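Local coordinates for predicted ATPase involved in replication control, Cdc46/Mcm family (Methanopyrus kandleri AV19, PDB 3F8T), which probably takes part in DNA replication as an MCM-family protein, a group whose members generally bind ATP and single-stranded DNA and act as helicases, at residues V221-A226 with A480-W485; L227-C232 with L262-V267; R239-L244 with C340-A345; V250-L255 with V306-G311. The protein carries 2 engineered substitutions. All blocks are in the same frame, centred on the assembly; numbering follows the deposited sequence.

Contact 1 of 4, residues V221-A226 with A480-W485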
loop_
_atom_site.group_PDB
_atom_site.type_symbol
_atom_site.label_atom_id
_atom_site.label_comp_id
_atom_site.label_asym_id
_atom_site.label_seq_id
_atom_site.Cartn_x
_atom_site.Cartn_y
_atom_site.Cartn_z
ATOM N N VAL A 221 16.376 -3.284 -17.979
ATOM C CA VAL A 221 14.970 -3.475 -17.669
ATOM C C VAL A 221 14.832 -3.870 -16.191
ATOM O O VAL A 221 14.054 -3.252 -15.458
ATOM C CB VAL A 221 14.323 -4.521 -18.601
ATOM C CG1 VAL A 221 12.909 -4.820 -18.161
ATOM C CG2 VAL A 221 14.356 -4.022 -20.053
ATOM N N GLY A 222 15.596 -4.878 -15.760
ATOM C CA GLY A 222 15.600 -5.304 -14.346
ATOM C C GLY A 222 15.914 -4.158 -13.392
ATOM O O GLY A 222 15.287 -4.033 -12.334
ATOM N N LYS A 223 16.900 -3.333 -13.745
ATOM C CA LYS A 223 17.301 -2.209 -12.884
ATOM C C LYS A 223 16.176 -1.188 -12.765
ATOM O O LYS A 223 15.890 -0.704 -11.687
ATOM C CB LYS A 223 18.573 -1.550 -13.413
ATOM C CG LYS A 223 19.845 -2.419 -13.248
ATOM C CD LYS A 223 21.024 -1.672 -13.812
ATOM C CE LYS A 223 22.311 -2.463 -13.563
ATOM N NZ LYS A 223 23.439 -1.811 -14.297
ATOM N N MET A 224 15.527 -0.876 -13.883
ATOM C CA MET A 224 14.366 0.037 -13.879
ATOM C C MET A 224 13.244 -0.441 -12.952
ATOM O O MET A 224 12.712 0.326 -12.155
ATOM C CB MET A 224 13.797 0.160 -15.292
ATOM C CG MET A 224 14.704 0.853 -16.273
ATOM S SD MET A 224 13.829 0.930 -17.864
ATOM C CE MET A 224 15.057 1.870 -18.755
ATOM N N LEU A 225 12.865 -1.707 -13.087
ATOM C CA LEU A 225 11.823 -2.297 -12.250
ATOM C C LEU A 225 12.240 -2.433 -10.786
ATOM O O LEU A 225 11.411 -2.259 -9.896
ATOM C CB LEU A 225 11.387 -3.652 -12.809
ATOM C CG LEU A 225 10.914 -3.663 -14.272
ATOM C CD1 LEU A 225 10.254 -4.993 -14.588
ATOM C CD2 LEU A 225 9.936 -2.571 -14.531
ATOM N N ALA A 226 13.509 -2.775 -10.540
ATOM C CA ALA A 226 14.036 -2.780 -9.164
ATOM C C ALA A 226 13.869 -1.401 -8.501
ATOM O O ALA A 226 13.312 -1.282 -7.407
ATOM C CB ALA A 226 15.492 -3.196 -9.153
ATOM N N ALA A 480 20.723 8.431 -14.049
ATOM C CA ALA A 480 20.936 9.091 -15.336
ATOM C C ALA A 480 21.238 8.095 -16.445
ATOM O O ALA A 480 20.761 8.262 -17.565
ATOM C CB ALA A 480 22.078 10.103 -15.224
ATOM N N GLU A 481 22.021 7.061 -16.139
ATOM C CA GLU A 481 22.315 6.001 -17.119
ATOM C C GLU A 481 21.032 5.316 -17.591
ATOM O O GLU A 481 20.884 5.011 -18.769
ATOM C CB GLU A 481 23.280 4.971 -16.525
ATOM C CG GLU A 481 23.901 4.007 -17.546
ATOM C CD GLU A 481 23.083 2.735 -17.785
ATOM O OE1 GLU A 481 22.465 2.199 -16.828
ATOM O OE2 GLU A 481 23.073 2.261 -18.945
ATOM N N LEU A 482 20.091 5.092 -16.676
ATOM C CA LEU A 482 18.812 4.473 -17.059
ATOM C C LEU A 482 17.933 5.377 -17.896
ATOM O O LEU A 482 17.309 4.912 -18.846
ATOM C CB LEU A 482 18.033 4.007 -15.826
ATOM C CG LEU A 482 18.695 2.884 -15.022
ATOM C CD1 LEU A 482 17.933 2.667 -13.718
ATOM C CD2 LEU A 482 18.833 1.571 -15.799
ATOM N N VAL A 483 17.867 6.664 -17.546
ATOM C CA VAL A 483 17.073 7.610 -18.331
ATOM C C VAL A 483 17.696 7.742 -19.726
ATOM O O VAL A 483 16.987 7.653 -20.734
ATOM C CB VAL A 483 16.894 8.997 -17.623
ATOM C CG1 VAL A 483 16.202 10.013 -18.558
ATOM C CG2 VAL A 483 16.068 8.842 -16.356
ATOM N N ASP A 484 19.016 7.903 -19.775
ATOM C CA ASP A 484 19.748 7.950 -21.058
ATOM C C ASP A 484 19.526 6.713 -21.935
ATOM O O ASP A 484 19.320 6.825 -23.158
ATOM C CB ASP A 484 21.242 8.143 -20.817
ATOM C CG ASP A 484 21.590 9.563 -20.441
ATOM O OD1 ASP A 484 20.810 10.487 -20.755
ATOM O OD2 ASP A 484 22.647 9.755 -19.820
ATOM N N TRP A 485 19.548 5.541 -21.307
ATOM C CA TRP A 485 19.313 4.279 -22.018
ATOM C C TRP A 485 17.924 4.277 -22.653
ATOM O O TRP A 485 17.787 3.957 -23.834
ATOM C CB TRP A 485 19.500 3.088 -21.077
ATOM C CG TRP A 485 19.334 1.737 -21.718
ATOM C CD1 TRP A 485 20.306 0.979 -22.323
ATOM C CD2 TRP A 485 18.125 0.980 -21.809
ATOM N NE1 TRP A 485 19.765 -0.203 -22.789
ATOM C CE2 TRP A 485 18.429 -0.226 -22.483
ATOM C CE3 TRP A 485 16.810 1.205 -21.394
ATOM C CZ2 TRP A 485 17.466 -1.201 -22.744
ATOM C CZ3 TRP A 485 15.850 0.232 -21.650
ATOM C CH2 TRP A 485 16.187 -0.958 -22.316
#
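Met224 and Leu482 mark the point where two helices pass, with CA atoms 7.0 Å apart. The axes of 221-226 and 480-485 come within 10.6 Å, and their N-to-C directions differ by 122°, nearer antiparallel than parallel. No hydrogen bond bridges a separation this wide, so long apolar side chains fill it. Met224 and Leu482 carry the contact about equally. In Met224, CG lies beside the backbone N (chi1 -67°) and the chain beyond is extended, which carries the terminal methyl across to the indole of Trp485. There CE sits 3.2 Å from Trp485 CE3, a very short, perhaps strained approach, oblique to the ring. The sulfur stands farther back, SD being 5.4 Å from the centre of the six-membered ring, a Met-aromatic contact. An unbranched, flexible side chain suits this reach. On one flank Val221 CG2 touches Trp485 CH2 at 4.2 Å; on another, Leu482 lays CD2 against the aliphatic base of Lys223, 3.9 Å from its CB, while the lysine's amino end runs on past it. The contact joins the P-loop domain to the AAA-lid region: Val221 and Met224 also rest on strand 373-376, Lys223 on helix 204-212, and Val483 packs against helix 449-465.

Contact 2 of 4, residues L227-C232 with L262-V267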
loop_
_atom_site.group_PDB
_atom_site.type_symbol
_atom_site.label_atom_id
_atom_site.label_comp_id
_atom_site.label_asym_id
_atom_site.label_seq_id
_atom_site.Cartn_x
_atom_site.Cartn_y
_atom_site.Cartn_z
ATOM N N LEU A 227 14.315 -0.351 -9.182
ATOM C CA LEU A 227 14.219 0.987 -8.608
ATOM C C LEU A 227 12.752 1.441 -8.504
ATOM O O LEU A 227 12.367 2.134 -7.571
ATOM C CB LEU A 227 15.093 1.974 -9.402
ATOM C CG LEU A 227 16.612 1.702 -9.306
ATOM C CD1 LEU A 227 17.350 2.504 -10.345
ATOM C CD2 LEU A 227 17.165 2.015 -7.902
ATOM N N GLN A 228 11.915 1.042 -9.453
ATOM C CA GLN A 228 10.474 1.304 -9.285
ATOM C C GLN A 228 9.902 0.752 -7.955
ATOM O O GLN A 228 9.181 1.459 -7.244
ATOM C CB GLN A 228 9.663 0.795 -10.482
ATOM C CG GLN A 228 8.154 1.019 -10.296
ATOM C CD GLN A 228 7.357 0.496 -11.454
ATOM O OE1 GLN A 228 7.566 -0.637 -11.896
ATOM N NE2 GLN A 228 6.436 1.321 -11.973
ATOM N N LEU A 229 10.251 -0.484 -7.610
ATOM C CA LEU A 229 9.822 -1.063 -6.322
ATOM C C LEU A 229 10.232 -0.181 -5.149
ATOM O O LEU A 229 9.434 0.083 -4.254
ATOM C CB LEU A 229 10.388 -2.475 -6.123
ATOM C CG LEU A 229 9.686 -3.558 -6.967
ATOM C CD1 LEU A 229 10.555 -4.829 -6.980
ATOM C CD2 LEU A 229 8.289 -3.862 -6.457
ATOM N N PHE A 230 11.454 0.328 -5.209
ATOM C CA PHE A 230 12.001 1.195 -4.162
ATOM C C PHE A 230 11.494 2.646 -4.218
ATOM O O PHE A 230 11.935 3.503 -3.433
ATOM C CB PHE A 230 13.524 1.109 -4.170
ATOM C CG PHE A 230 14.044 -0.138 -3.487
ATOM C CD1 PHE A 230 14.181 -1.334 -4.193
ATOM C CD2 PHE A 230 14.353 -0.118 -2.128
ATOM C CE1 PHE A 230 14.632 -2.487 -3.553
ATOM C CE2 PHE A 230 14.816 -1.265 -1.484
ATOM C CZ PHE A 230 14.959 -2.449 -2.201
ATOM N N SER A 231 10.560 2.911 -5.128
ATOM C CA SER A 231 9.920 4.231 -5.187
ATOM C C SER A 231 8.512 4.206 -4.591
ATOM O O SER A 231 7.808 5.219 -4.613
ATOM C CB SER A 231 9.859 4.728 -6.628
ATOM O OG SER A 231 8.782 4.124 -7.308
ATOM N N CYS A 232 8.088 3.050 -4.094
ATOM C CA CYS A 232 6.742 2.879 -3.557
ATOM C C CYS A 232 6.538 3.587 -2.209
ATOM O O CYS A 232 6.581 2.960 -1.158
ATOM C CB CYS A 232 6.413 1.390 -3.428
ATOM S SG CYS A 232 6.052 0.607 -4.999
ATOM N N LEU A 262 7.562 -9.821 -5.139
ATOM C CA LEU A 262 8.408 -8.719 -4.701
ATOM C C LEU A 262 7.654 -7.507 -4.191
ATOM O O LEU A 262 8.096 -6.878 -3.226
ATOM C CB LEU A 262 9.371 -8.298 -5.817
ATOM C CG LEU A 262 10.514 -9.290 -6.038
ATOM C CD1 LEU A 262 11.263 -8.918 -7.293
ATOM C CD2 LEU A 262 11.437 -9.322 -4.820
ATOM N N ALA A 263 6.536 -7.175 -4.830
ATOM C CA ALA A 263 5.817 -5.935 -4.488
ATOM C C ALA A 263 5.342 -5.913 -3.019
ATOM O O ALA A 263 4.869 -6.936 -2.508
ATOM C CB ALA A 263 4.643 -5.716 -5.445
ATOM N N PRO A 264 5.459 -4.744 -2.340
ATOM C CA PRO A 264 5.000 -4.577 -0.949
ATOM C C PRO A 264 3.478 -4.673 -0.821
ATOM O O PRO A 264 2.943 -5.010 0.258
ATOM C CB PRO A 264 5.476 -3.167 -0.590
ATOM C CG PRO A 264 5.604 -2.449 -1.884
ATOM C CD PRO A 264 6.079 -3.510 -2.864
ATOM N N ARG A 265 2.812 -4.398 -1.945
ATOM C CA ARG A 265 1.365 -4.348 -2.064
ATOM C C ARG A 265 1.077 -4.124 -3.550
ATOM O O ARG A 265 1.890 -3.520 -4.266
ATOM C CB ARG A 265 0.813 -3.169 -1.254
ATOM C CG ARG A 265 -0.670 -2.928 -1.448
ATOM C CD ARG A 265 -1.230 -2.061 -0.318
ATOM N NE ARG A 265 -2.522 -1.507 -0.697
ATOM C CZ ARG A 265 -3.246 -0.670 0.045
ATOM N NH1 ARG A 265 -2.804 -0.273 1.229
ATOM N NH2 ARG A 265 -4.406 -0.214 -0.428
ATOM N N GLY A 266 -0.063 -4.580 -4.040
ATOM C CA GLY A 266 -0.327 -4.295 -5.449
ATOM C C GLY A 266 -1.512 -5.028 -6.017
ATOM O O GLY A 266 -2.100 -5.880 -5.340
ATOM N N VAL A 267 -1.839 -4.692 -7.269
ATOM C CA VAL A 267 -2.943 -5.309 -7.992
ATOM C C VAL A 267 -2.535 -5.462 -9.432
ATOM O O VAL A 267 -1.944 -4.546 -10.029
ATOM C CB VAL A 267 -4.248 -4.438 -7.968
ATOM C CG1 VAL A 267 -5.402 -5.179 -8.652
ATOM C CG2 VAL A 267 -4.614 -4.060 -6.539
#
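Pro264 meets the other segment with two carbons of its puckered ring (C-gamma endo): CD lies 4.2 Å from Leu229 CD2, and CG stands 4.2 Å from Cys232 CB. The flat ring of Phe230 is turned away to other company, an edge-to-face pair with Phe208. Between the two segments everything is apolar, and Leu229 is the centre of it. Its side chain, with CG beside the backbone N (chi1 -75°), spreads its two methyls over consecutive residues of the opposite loop. CD1 reaches Leu262 CB at 3.8 Å, the two leucines crossing at about a right angle, while CD2 rests 3.8 Å from Ala263 CA, where the small alanine lets the methyl come down onto the backbone. In this P-loop domain the contact sets the end of helix 219-229 against the turn that leads from helix 248-261 into strand 266-270, an outer strand of the parallel sheet. An alanine here in place of Leu229 would remove both methyls and is likely to open a gap over Leu262, Ala263 and Pro264. Past the leucine the chain makes a type I turn from Leu229 to Cys232. Gln228 O is gripped twice at this point, by Ser231 N and by Ser231 OG, the hydroxyl 2.7 Å from Gln228 O, in the carbonyl plane and on a lone pair.

Contact 3 of 4, residues R239-L244 with C340-A345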
loop_
_atom_site.group_PDB
_atom_site.type_symbol
_atom_site.label_atom_id
_atom_site.label_comp_id
_atom_site.label_asym_id
_atom_site.label_seq_id
_atom_site.Cartn_x
_atom_site.Cartn_y
_atom_site.Cartn_z
ATOM N N ARG A 239 7.137 8.496 -6.675
ATOM C CA ARG A 239 6.807 7.219 -7.289
ATOM C C ARG A 239 7.194 7.203 -8.767
ATOM O O ARG A 239 7.003 8.204 -9.464
ATOM C CB ARG A 239 5.311 6.948 -7.106
ATOM C CG ARG A 239 4.929 6.749 -5.630
ATOM C CD ARG A 239 3.455 6.455 -5.456
ATOM N NE ARG A 239 2.601 7.576 -5.834
ATOM C CZ ARG A 239 2.343 8.623 -5.053
ATOM N NH1 ARG A 239 2.879 8.727 -3.829
ATOM N NH2 ARG A 239 1.546 9.573 -5.502
ATOM N N LEU A 240 7.717 6.063 -9.227
ATOM C CA LEU A 240 8.144 5.888 -10.612
ATOM C C LEU A 240 7.140 5.082 -11.402
ATOM O O LEU A 240 6.596 4.092 -10.906
ATOM C CB LEU A 240 9.512 5.191 -10.694
ATOM C CG LEU A 240 10.751 6.022 -10.334
ATOM C CD1 LEU A 240 11.843 5.130 -9.789
ATOM C CD2 LEU A 240 11.243 6.779 -11.545
ATOM N N HIS A 241 6.920 5.494 -12.648
ATOM C CA HIS A 241 6.006 4.797 -13.554
ATOM C C HIS A 241 6.779 4.302 -14.758
ATOM O O HIS A 241 7.545 5.060 -15.371
ATOM C CB HIS A 241 4.862 5.725 -13.962
ATOM C CG HIS A 241 4.201 6.400 -12.791
ATOM N ND1 HIS A 241 3.551 5.691 -11.802
ATOM C CD2 HIS A 241 4.119 7.703 -12.434
ATOM C CE1 HIS A 241 3.082 6.531 -10.895
ATOM N NE2 HIS A 241 3.420 7.757 -11.247
ATOM N N VAL A 242 6.605 3.027 -15.066
ATOM C CA VAL A 242 7.442 2.339 -16.064
ATOM C C VAL A 242 6.529 1.628 -17.055
ATOM O O VAL A 242 5.584 0.945 -16.656
ATOM C CB VAL A 242 8.444 1.331 -15.398
ATOM C CG1 VAL A 242 9.266 0.587 -16.448
ATOM C CG2 VAL A 242 9.419 2.054 -14.437
ATOM N N LEU A 243 6.810 1.805 -18.345
ATOM C CA LEU A 243 6.101 1.090 -19.399
ATOM C C LEU A 243 7.041 0.060 -20.021
ATOM O O LEU A 243 8.088 0.430 -20.547
ATOM C CB LEU A 243 5.640 2.069 -20.484
ATOM C CG LEU A 243 4.975 1.481 -21.749
ATOM C CD1 LEU A 243 3.768 0.618 -21.392
ATOM C CD2 LEU A 243 4.589 2.613 -22.709
ATOM N N LEU A 244 6.660 -1.209 -19.945
ATOM C CA LEU A 244 7.350 -2.288 -20.654
ATOM C C LEU A 244 6.787 -2.420 -22.054
ATOM O O LEU A 244 5.573 -2.586 -22.228
ATOM C CB LEU A 244 7.127 -3.609 -19.943
ATOM C CG LEU A 244 7.641 -3.903 -18.549
ATOM C CD1 LEU A 244 7.570 -5.408 -18.351
ATOM C CD2 LEU A 244 9.068 -3.409 -18.370
ATOM N N CYS A 340 -0.060 4.735 -6.255
ATOM C CA CYS A 340 0.533 3.516 -6.815
ATOM C C CYS A 340 1.637 3.844 -7.818
ATOM O O CYS A 340 1.627 4.901 -8.442
ATOM C CB CYS A 340 -0.559 2.659 -7.471
ATOM S SG CYS A 340 -1.611 3.513 -8.655
ATOM N N ALA A 341 2.608 2.951 -7.942
ATOM C CA ALA A 341 3.626 3.068 -8.981
ATOM C C ALA A 341 3.088 2.227 -10.136
ATOM O O ALA A 341 2.814 1.041 -9.959
ATOM C CB ALA A 341 4.971 2.525 -8.457
ATOM N N VAL A 342 2.907 2.842 -11.300
ATOM C CA VAL A 342 2.276 2.158 -12.420
ATOM C C VAL A 342 3.328 1.397 -13.243
ATOM O O VAL A 342 4.247 2.000 -13.815
ATOM C CB VAL A 342 1.487 3.124 -13.309
ATOM C CG1 VAL A 342 0.986 2.411 -14.585
ATOM C CG2 VAL A 342 0.302 3.731 -12.514
ATOM N N LEU A 343 3.168 0.082 -13.262
ATOM C CA LEU A 343 3.969 -0.812 -14.105
ATOM C C LEU A 343 3.069 -1.332 -15.209
ATOM O O LEU A 343 2.295 -2.253 -15.010
ATOM C CB LEU A 343 4.553 -1.971 -13.298
ATOM C CG LEU A 343 5.293 -3.035 -14.160
ATOM C CD1 LEU A 343 6.424 -2.418 -14.976
ATOM C CD2 LEU A 343 5.809 -4.102 -13.271
ATOM N N ALA A 344 3.179 -0.715 -16.372
ATOM C CA ALA A 344 2.313 -1.035 -17.493
ATOM C C ALA A 344 3.081 -1.869 -18.516
ATOM O O ALA A 344 4.314 -1.880 -18.516
ATOM C CB ALA A 344 1.820 0.216 -18.119
ATOM N N ALA A 345 2.335 -2.597 -19.345
ATOM C CA ALA A 345 2.906 -3.346 -20.464
ATOM C C ALA A 345 2.102 -3.099 -21.734
ATOM O O ALA A 345 0.861 -3.059 -21.711
ATOM C CB ALA A 345 2.967 -4.813 -20.130
HETATM O O HOH W 1 1.166 7.609 -8.070
#
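Where Val342 offers its backbone N to His241, two parallel neighbours in the central sheet of the P-loop domain begin to pair. The imidazole, not a carbonyl, is the acceptor: Val342 N lies 3.0 Å from His241 ND1, the bond is almost straight (171°), and the donor sits in the ring plane. Chi1 of -50° puts His241 CG beside its own backbone N and turns the ring toward the start of the neighbouring strand, its ND1 corner facing Val342 N, crossing the valine obliquely. Its other nitrogen, NE2, bonds Met324 O, so the ring is pinned at two corners and is probably neutral, with its proton on NE2. A histidine suits this place because it can accept on one side and donate on the other. Leu240 O, meanwhile, is taken by Gln228 NE2. Regular parallel bonding follows: Val242 N to Val342 O, Ala344 N to Val242 O, and Leu244 N to Ala344 O at 2.8 Å.

Beyond the histidine, branched and small side chains interlock. Val242, Leu244, Leu343 and Ala345 share the face covered by helices 219-229 and 248-261; there Leu343 CD1 reaches forward, diagonally, to Leu244 CG, 4.1 Å away. On the other face Leu243, with CG anti to its N (chi1 175°), brings CD1 to 3.8 Å from Ala344 CB, where a small residue accepts the larger neighbour. Arg239 stands at the N-terminal end, before the histidine. Its NH1 is held by Gly234 O and Val233 O, while a water at the edge of the guanidinium, in its plane, lies 2.7 Å from Arg239 NE and 2.8 Å from Cys340 O.

Contact 4 of 4, residues V250-L255 with V306-G311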
loop_
_atom_site.group_PDB
_atom_site.type_symbol
_atom_site.label_atom_id
_atom_site.label_comp_id
_atom_site.label_asym_id
_atom_site.label_seq_id
_atom_site.Cartn_x
_atom_site.Cartn_y
_atom_site.Cartn_z
ATOM N N VAL A 250 6.025 -12.542 -22.402
ATOM C CA VAL A 250 7.152 -12.229 -21.541
ATOM C C VAL A 250 6.831 -11.024 -20.623
ATOM O O VAL A 250 7.198 -11.022 -19.450
ATOM C CB VAL A 250 8.460 -12.095 -22.329
ATOM C CG1 VAL A 250 8.506 -10.806 -23.130
ATOM C CG2 VAL A 250 9.669 -12.221 -21.375
ATOM N N CYS A 251 6.121 -10.034 -21.158
ATOM C CA CYS A 251 5.727 -8.858 -20.357
ATOM C C CYS A 251 4.754 -9.255 -19.244
ATOM O O CYS A 251 4.882 -8.783 -18.104
ATOM C CB CYS A 251 5.131 -7.764 -21.245
ATOM S SG CYS A 251 6.282 -6.965 -22.367
ATOM N N SER A 252 3.807 -10.150 -19.547
ATOM C CA SER A 252 2.865 -10.612 -18.527
ATOM C C SER A 252 3.566 -11.380 -17.413
ATOM O O SER A 252 3.242 -11.214 -16.247
ATOM C CB SER A 252 1.742 -11.472 -19.116
ATOM O OG SER A 252 0.933 -10.707 -19.989
ATOM N N GLU A 253 4.509 -12.242 -17.785
ATOM C CA GLU A 253 5.270 -12.999 -16.794
ATOM C C GLU A 253 6.004 -12.034 -15.858
ATOM O O GLU A 253 6.023 -12.254 -14.660
ATOM C CB GLU A 253 6.265 -13.938 -17.481
ATOM C CG GLU A 253 7.004 -14.880 -16.525
ATOM C CD GLU A 253 8.149 -14.220 -15.779
ATOM O OE1 GLU A 253 8.698 -13.210 -16.275
ATOM O OE2 GLU A 253 8.507 -14.714 -14.683
ATOM N N ILE A 254 6.607 -10.989 -16.412
ATOM C CA ILE A 254 7.326 -9.992 -15.603
ATOM C C ILE A 254 6.365 -9.291 -14.597
ATOM O O ILE A 254 6.612 -9.291 -13.387
ATOM C CB ILE A 254 8.113 -9.006 -16.479
ATOM C CG1 ILE A 254 9.273 -9.753 -17.165
ATOM C CG2 ILE A 254 8.710 -7.859 -15.628
ATOM C CD1 ILE A 254 9.897 -9.024 -18.340
ATOM N N LEU A 255 5.259 -8.747 -15.101
ATOM C CA LEU A 255 4.279 -8.064 -14.232
ATOM C C LEU A 255 3.786 -8.976 -13.111
ATOM O O LEU A 255 3.743 -8.572 -11.945
ATOM C CB LEU A 255 3.091 -7.546 -15.069
ATOM C CG LEU A 255 3.178 -6.145 -15.677
ATOM C CD1 LEU A 255 4.402 -5.964 -16.555
ATOM C CD2 LEU A 255 1.899 -5.811 -16.474
ATOM N N VAL A 306 -0.460 -2.852 -14.920
ATOM C CA VAL A 306 -1.496 -2.588 -15.925
ATOM C C VAL A 306 -1.070 -3.255 -17.222
ATOM O O VAL A 306 -0.296 -2.688 -17.986
ATOM C CB VAL A 306 -1.723 -1.076 -16.156
ATOM C CG1 VAL A 306 -2.845 -0.865 -17.182
ATOM C CG2 VAL A 306 -2.104 -0.383 -14.844
ATOM N N ASP A 307 -1.568 -4.467 -17.441
ATOM C CA ASP A 307 -1.135 -5.283 -18.586
ATOM C C ASP A 307 -2.002 -4.949 -19.800
ATOM O O ASP A 307 -3.162 -4.544 -19.655
ATOM C CB ASP A 307 -1.249 -6.771 -18.250
ATOM C CG ASP A 307 -0.279 -7.658 -19.064
ATOM O OD1 ASP A 307 0.459 -7.164 -19.935
ATOM O OD2 ASP A 307 -0.255 -8.873 -18.782
ATOM N N HIS A 308 -1.431 -5.123 -20.988
ATOM C CA HIS A 308 -2.133 -4.888 -22.256
ATOM C C HIS A 308 -2.696 -3.475 -22.399
ATOM O O HIS A 308 -3.903 -3.288 -22.615
ATOM C CB HIS A 308 -3.219 -5.951 -22.464
ATOM C CG HIS A 308 -2.718 -7.344 -22.236
ATOM N ND1 HIS A 308 -1.842 -7.963 -23.097
ATOM C CD2 HIS A 308 -2.927 -8.214 -21.221
ATOM C CE1 HIS A 308 -1.556 -9.170 -22.637
ATOM N NE2 HIS A 308 -2.192 -9.341 -21.494
ATOM N N LEU A 309 -1.812 -2.490 -22.289
ATOM C CA LEU A 309 -2.180 -1.081 -22.402
ATOM C C LEU A 309 -2.566 -0.649 -23.831
ATOM O O LEU A 309 -3.173 0.410 -24.015
ATOM C CB LEU A 309 -1.030 -0.203 -21.863
ATOM C CG LEU A 309 -1.210 1.304 -21.617
ATOM C CD1 LEU A 309 -2.282 1.576 -20.554
ATOM C CD2 LEU A 309 0.110 1.880 -21.156
ATOM N N GLU A 310 -2.213 -1.450 -24.843
ATOM C CA GLU A 310 -2.492 -1.070 -26.237
ATOM C C GLU A 310 -3.948 -0.682 -26.425
ATOM O O GLU A 310 -4.842 -1.395 -25.962
ATOM C CB GLU A 310 -2.102 -2.185 -27.225
ATOM C CG GLU A 310 -2.828 -3.516 -27.020
ATOM C CD GLU A 310 -2.076 -4.499 -26.129
ATOM O OE1 GLU A 310 -1.086 -4.116 -25.466
ATOM O OE2 GLU A 310 -2.475 -5.685 -26.108
ATOM N N GLY A 311 -4.165 0.463 -27.073
ATOM C CA GLY A 311 -5.513 0.969 -27.371
ATOM C C GLY A 311 -6.310 1.332 -26.129
ATOM O O GLY A 311 -7.547 1.307 -26.145
#
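Ser252 and Asp307 stand at the positions that correspond, by sequence, to Walker A and Walker B of a P-loop NTPase: the serine near the start of helix 248-261, the aspartate at the end of strand 303-307. In active relatives these residues usually help arrange the magnesium ion that accompanies the nucleotide, but Cys251 stands where the Walker A lysine is expected, and no metal or nucleotide role is established here. Ser252 OG is hydrogen-bonded to Asp307 OD2 across a very short 2.5 Å, and also to Pro248 O. The same carboxylate oxygen is bonded to Tyr268 OH, so two hydroxyls hold it.

The tight, buried part lies on the sheet side of this bond, round Leu255. This leucine aims CD2 at the strand and touches Asp307 CA and CB, each at 3.7 Å, and the carbonyl carbon of Val306 at 4.0 Å. A leucine suits the spot, for it also spreads over Leu343 and Ala345 of the next strand and seals the helix onto the sheet. A leucine in place of Asp307 would probably leave the hydroxyls of Ser252 and Tyr268 without the carboxylate they share.

Toward the outside the fit is looser. Ser252 and His308 are partly exposed, and His308 NE2 comes no nearer to Ser252 OG than 3.7 Å. The usual Walker B pair of this family is aspartate-glutamate; here a histidine follows. Its backbone takes left-handed helical angles, its N makes a weak bond to Asp307 OD1, and OD1 sits over the centre of the His308 ring, 3.7 Å above its plane.

In the fold
From the N terminus, helix 219-229 supplies the first halves of contacts 1 and 2, strand 242-245 follows with that of contact 3, and helix 248-261 with that of contact 4. The loops then close in the order 2, 4, 3, 1. Contact 4 is nested inside contact 3, contact 2 crosses both, and contact 1 encloses all three across some 250 residues. Contacts 2, 3 and 4 all reach the five-stranded parallel sheet: contact 3 pairs two of its central strands, contacts 2 and 4 attach helix ends to it. Leu225 packs on Leu343 and Ile254, linking contact 1 to contacts 3 and 4, while contact 1 brings in the C-terminal lid.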